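Local coordinates for protein heroin esterase (Rhodococcus sp., PDB 1LZL) that probably hydrolyses the acetyl ester groups of heroin, as an acetyl esterase of the alpha/beta hydrolase fold, at residues A[45-57]-A[64-76]. Residues are numbered along the deposited sequence; the frame is centred on the assembly and turned at random.
Sequences SFDGVSLRELSAP and EVKIRFVTPDNTA
Leu54 lies over one face of the Phe69 ring in the N-terminal beta hairpin at one edge of the central sheet of this alpha/beta hydrolase. Strand 49-56 is the outermost strand; strand 65-72 runs antiparallel to it and continues the sheet to strand 112-116. Arg52 and Phe69 form a hydrogen-bonded pair of the ladder. Leu54 CD1 stands 3.9 Å from the ring centroid, a CH-pi contact. Phe69 CG is anti to the backbone N (chi1 -175°), which turns the ring toward Leu54. Arg52 runs beside Phe69, pointing the same way, with its guanidinium plane 84° from the ring plane; NH2 is 4.0 Å from Phe69 CE2. Beyond Leu54 on this side, Ala56 CB meets Ile67 CD1, and Tyr139 of helix 128-142 packs on Leu54 and Ala56.

The other face of the hairpin bears Leu51 and Arg68. Leu51 CD1 sits over one face of the guanidinium, 3.6 Å from Arg68 NH2. Arg68 NH2 also forms a salt bridge with Asp99. Lys66 bends at chi2 (-62°) and passes its CD 3.5 Å from Glu53 OE2. Its NZ donates to Ser55 OG. At the far end of the hairpin, one water bridges Ser50 OG and Thr71 OG1, its O 3.0 Å from Ser50 OG.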
loop_
_atom_site.group_PDB
_atom_site.type_symbol
_atom_site.label_atom_id
_atom_site.label_comp_id
_atom_site.label_asym_id
_atom_site.label_seq_id
_atom_site.Cartn_x
_atom_site.Cartn_y
_atom_site.Cartn_z
ATOM N N SER A 45 -6.199 20.209 -3.366
ATOM C CA SER A 45 -5.367 21.117 -4.135
ATOM C C SER A 45 -4.292 20.371 -4.915
ATOM O O SER A 45 -3.577 19.512 -4.367
ATOM C CB SER A 45 -4.694 22.159 -3.202
ATOM O OG SER A 45 -3.772 22.937 -3.935
ATOM N N PHE A 46 -4.205 20.752 -6.186
ATOM C CA PHE A 46 -3.175 20.261 -7.072
ATOM C C PHE A 46 -2.163 21.342 -7.420
ATOM O O PHE A 46 -1.416 21.287 -8.375
ATOM C CB PHE A 46 -3.825 19.688 -8.327
ATOM C CG PHE A 46 -4.554 18.373 -8.123
ATOM C CD1 PHE A 46 -5.791 18.283 -7.533
ATOM C CD2 PHE A 46 -3.914 17.199 -8.547
ATOM C CE1 PHE A 46 -6.401 17.054 -7.357
ATOM C CE2 PHE A 46 -4.545 15.968 -8.392
ATOM C CZ PHE A 46 -5.798 15.880 -7.794
ATOM N N ASP A 47 -2.119 22.387 -6.571
ATOM C CA ASP A 47 -1.133 23.448 -6.753
ATOM C C ASP A 47 0.278 22.877 -6.760
ATOM O O ASP A 47 0.609 22.061 -5.918
ATOM C CB ASP A 47 -1.230 24.514 -5.656
ATOM C CG ASP A 47 -0.528 25.795 -6.073
ATOM O OD1 ASP A 47 -0.813 26.341 -7.166
ATOM O OD2 ASP A 47 0.330 26.250 -5.286
ATOM N N GLY A 48 1.081 23.331 -7.714
ATOM C CA GLY A 48 2.444 22.993 -7.917
ATOM C C GLY A 48 2.658 21.618 -8.519
ATOM O O GLY A 48 3.809 21.196 -8.597
ATOM N N VAL A 49 1.649 20.886 -8.930
ATOM C CA VAL A 49 1.891 19.582 -9.558
ATOM C C VAL A 49 0.961 19.414 -10.753
ATOM O O VAL A 49 0.017 20.207 -10.890
ATOM C CB VAL A 49 1.694 18.378 -8.609
ATOM C CG1 VAL A 49 2.507 18.521 -7.342
ATOM C CG2 VAL A 49 0.210 18.183 -8.279
ATOM N N SER A 50 1.250 18.433 -11.608
ATOM C CA SER A 50 0.316 18.095 -12.684
ATOM C C SER A 50 0.117 16.568 -12.740
ATOM O O SER A 50 1.020 15.856 -12.305
ATOM C CB SER A 50 0.722 18.660 -14.029
ATOM O OG SER A 50 1.822 18.018 -14.610
ATOM N N LEU A 51 -1.025 16.139 -13.220
ATOM C CA LEU A 51 -1.401 14.722 -13.286
ATOM C C LEU A 51 -1.725 14.395 -14.718
ATOM O O LEU A 51 -2.508 15.103 -15.377
ATOM C CB LEU A 51 -2.572 14.454 -12.323
ATOM C CG LEU A 51 -2.949 12.990 -12.015
ATOM C CD1 LEU A 51 -3.743 12.848 -10.740
ATOM C CD2 LEU A 51 -3.772 12.365 -13.132
ATOM N N ARG A 52 -1.161 13.303 -15.225
ATOM C CA ARG A 52 -1.619 12.858 -16.540
ATOM C C ARG A 52 -1.703 11.331 -16.465
ATOM O O ARG A 52 -1.105 10.740 -15.584
ATOM C CB ARG A 52 -0.755 13.296 -17.699
ATOM C CG ARG A 52 0.600 12.610 -17.818
ATOM C CD ARG A 52 1.383 13.131 -19.031
ATOM N NE ARG A 52 2.815 12.913 -18.815
ATOM C CZ ARG A 52 3.584 12.091 -19.490
ATOM N NH1 ARG A 52 3.065 11.367 -20.492
ATOM N NH2 ARG A 52 4.885 11.957 -19.212
ATOM N N GLU A 53 -2.446 10.769 -17.399
ATOM C CA GLU A 53 -2.610 9.329 -17.371
ATOM C C GLU A 53 -1.632 8.627 -18.293
ATOM O O GLU A 53 -1.509 8.999 -19.454
ATOM C CB GLU A 53 -4.035 9.001 -17.784
ATOM C CG GLU A 53 -4.408 7.519 -17.675
ATOM C CD GLU A 53 -5.908 7.426 -17.976
ATOM O OE1 GLU A 53 -6.675 7.944 -17.128
ATOM O OE2 GLU A 53 -6.293 6.880 -19.030
ATOM N N LEU A 54 -0.961 7.621 -17.741
ATOM C CA LEU A 54 -0.107 6.746 -18.537
ATOM C C LEU A 54 -0.841 5.421 -18.706
ATOM O O LEU A 54 -1.704 5.036 -17.913
ATOM C CB LEU A 54 1.245 6.448 -17.862
ATOM C CG LEU A 54 2.037 7.663 -17.387
ATOM C CD1 LEU A 54 3.366 7.318 -16.707
ATOM C CD2 LEU A 54 2.272 8.571 -18.587
ATOM N N SER A 55 -0.438 4.685 -19.753
ATOM C CA SER A 55 -0.973 3.374 -20.026
ATOM C C SER A 55 0.141 2.348 -20.130
ATOM O O SER A 55 0.854 2.321 -21.122
ATOM C CB SER A 55 -1.711 3.548 -21.352
ATOM O OG SER A 55 -2.436 2.411 -21.705
ATOM N N ALA A 56 0.302 1.483 -19.141
ATOM C CA ALA A 56 1.302 0.416 -19.118
ATOM C C ALA A 56 0.720 -0.851 -19.719
ATOM O O ALA A 56 -0.354 -1.357 -19.359
ATOM C CB ALA A 56 1.741 0.164 -17.676
ATOM N N PRO A 57 1.371 -1.500 -20.682
ATOM C CA PRO A 57 0.873 -2.793 -21.170
ATOM C C PRO A 57 0.788 -3.822 -20.040
ATOM O O PRO A 57 1.696 -3.947 -19.208
ATOM C CB PRO A 57 1.931 -3.164 -22.220
ATOM C CG PRO A 57 2.534 -1.852 -22.651
ATOM C CD PRO A 57 2.560 -0.999 -21.416
ATOM N N GLU A 64 -4.421 -3.079 -20.589
ATOM C CA GLU A 64 -3.558 -1.988 -20.202
ATOM C C GLU A 64 -3.853 -1.606 -18.735
ATOM O O GLU A 64 -4.981 -1.730 -18.310
ATOM C CB GLU A 64 -3.751 -0.746 -21.083
ATOM C CG GLU A 64 -3.733 -1.089 -22.575
ATOM C CD GLU A 64 -5.048 -0.660 -23.215
ATOM O OE1 GLU A 64 -6.023 -1.445 -23.155
ATOM O OE2 GLU A 64 -5.104 0.462 -23.743
ATOM N N VAL A 65 -2.817 -1.203 -18.037
ATOM C CA VAL A 65 -2.916 -0.745 -16.656
ATOM C C VAL A 65 -2.750 0.754 -16.658
ATOM O O VAL A 65 -1.675 1.266 -17.003
ATOM C CB VAL A 65 -1.850 -1.449 -15.803
ATOM C CG1 VAL A 65 -1.888 -0.986 -14.358
ATOM C CG2 VAL A 65 -2.066 -2.962 -15.896
ATOM N N LYS A 66 -3.821 1.454 -16.245
ATOM C CA LYS A 66 -3.625 2.907 -16.202
ATOM C C LYS A 66 -2.859 3.333 -14.934
ATOM O O LYS A 66 -2.936 2.703 -13.901
ATOM C CB LYS A 66 -4.938 3.678 -16.214
ATOM C CG LYS A 66 -5.812 3.261 -17.401
ATOM C CD LYS A 66 -5.150 3.555 -18.749
ATOM C CE LYS A 66 -6.116 3.313 -19.909
ATOM N NZ LYS A 66 -5.410 3.356 -21.228
ATOM N N ILE A 67 -2.104 4.419 -15.083
ATOM C CA ILE A 67 -1.288 5.005 -14.051
ATOM C C ILE A 67 -1.632 6.494 -13.945
ATOM O O ILE A 67 -1.582 7.222 -14.945
ATOM C CB ILE A 67 0.207 4.844 -14.366
ATOM C CG1 ILE A 67 0.576 3.355 -14.435
ATOM C CG2 ILE A 67 1.067 5.614 -13.372
ATOM C CD1 ILE A 67 1.987 3.174 -15.009
ATOM N N ARG A 68 -1.962 6.947 -12.755
ATOM C CA ARG A 68 -2.118 8.382 -12.499
ATOM C C ARG A 68 -0.731 8.899 -12.152
ATOM O O ARG A 68 -0.192 8.642 -11.065
ATOM C CB ARG A 68 -3.098 8.642 -11.366
ATOM C CG ARG A 68 -4.489 8.102 -11.648
ATOM C CD ARG A 68 -5.474 8.312 -10.544
ATOM N NE ARG A 68 -5.927 9.664 -10.217
ATOM C CZ ARG A 68 -6.793 10.353 -10.932
ATOM N NH1 ARG A 68 -7.297 9.848 -12.054
ATOM N NH2 ARG A 68 -7.125 11.546 -10.483
ATOM N N PHE A 69 -0.143 9.633 -13.084
ATOM C CA PHE A 69 1.271 10.016 -13.029
ATOM C C PHE A 69 1.360 11.486 -12.666
ATOM O O PHE A 69 0.990 12.399 -13.443
ATOM C CB PHE A 69 1.907 9.705 -14.381
ATOM C CG PHE A 69 3.403 9.936 -14.427
ATOM C CD1 PHE A 69 4.227 9.249 -13.554
ATOM C CD2 PHE A 69 3.994 10.802 -15.348
ATOM C CE1 PHE A 69 5.617 9.389 -13.575
ATOM C CE2 PHE A 69 5.367 10.984 -15.376
ATOM C CZ PHE A 69 6.170 10.294 -14.471
ATOM N N VAL A 70 1.801 11.732 -11.455
ATOM C CA VAL A 70 1.880 13.015 -10.786
ATOM C C VAL A 70 3.304 13.530 -10.862
ATOM O O VAL A 70 4.259 12.847 -10.432
ATOM C CB VAL A 70 1.397 12.942 -9.330
ATOM C CG1 VAL A 70 1.312 14.349 -8.709
ATOM C CG2 VAL A 70 0.037 12.243 -9.238
ATOM N N THR A 71 3.461 14.723 -11.427
ATOM C CA THR A 71 4.818 15.286 -11.505
ATOM C C THR A 71 4.879 16.690 -10.912
ATOM O O THR A 71 3.930 17.474 -10.952
ATOM C CB THR A 71 5.333 15.289 -12.952
ATOM O OG1 THR A 71 4.335 15.931 -13.769
ATOM C CG2 THR A 71 5.466 13.866 -13.488
ATOM N N PRO A 72 5.982 17.056 -10.303
ATOM C CA PRO A 72 6.044 18.398 -9.722
ATOM C C PRO A 72 6.291 19.426 -10.825
ATOM O O PRO A 72 7.018 19.138 -11.770
ATOM C CB PRO A 72 7.271 18.303 -8.826
ATOM C CG PRO A 72 8.107 17.212 -9.385
ATOM C CD PRO A 72 7.225 16.250 -10.093
ATOM N N ASP A 73 5.714 20.603 -10.756
ATOM C CA ASP A 73 5.980 21.597 -11.816
ATOM C C ASP A 73 7.379 22.189 -11.680
ATOM O O ASP A 73 7.993 22.130 -10.610
ATOM C CB ASP A 73 4.924 22.697 -11.753
ATOM C CG ASP A 73 3.512 22.169 -11.970
ATOM O OD1 ASP A 73 3.309 21.061 -12.520
ATOM O OD2 ASP A 73 2.586 22.923 -11.578
ATOM N N ASN A 74 7.963 22.791 -12.702
ATOM C CA ASN A 74 9.228 23.509 -12.569
ATOM C C ASN A 74 10.378 22.578 -12.254
ATOM O O ASN A 74 11.242 22.964 -11.444
ATOM C CB ASN A 74 9.269 24.494 -11.398
ATOM C CG ASN A 74 8.633 25.835 -11.586
ATOM O OD1 ASN A 74 7.401 25.921 -11.531
ATOM N ND2 ASN A 74 9.454 26.859 -11.785
ATOM N N THR A 75 10.455 21.363 -12.782
ATOM C CA THR A 75 11.502 20.601 -12.046
ATOM C C THR A 75 12.475 20.024 -13.044
ATOM O O THR A 75 12.007 19.298 -13.923
ATOM C CB THR A 75 10.769 19.611 -11.131
ATOM O OG1 THR A 75 10.160 20.403 -10.077
ATOM C CG2 THR A 75 11.686 18.629 -10.449
ATOM N N ALA A 76 13.742 20.396 -12.883
ATOM C CA ALA A 76 14.758 20.075 -13.869
ATOM C C ALA A 76 14.693 18.618 -14.292
ATOM O O ALA A 76 14.731 18.308 -15.501
ATOM C CB ALA A 76 16.142 20.449 -13.347
HETATM O O HOH W 1 4.486 19.096 -13.591
HETATM O O HOH W 2 -7.038 7.366 -13.827
#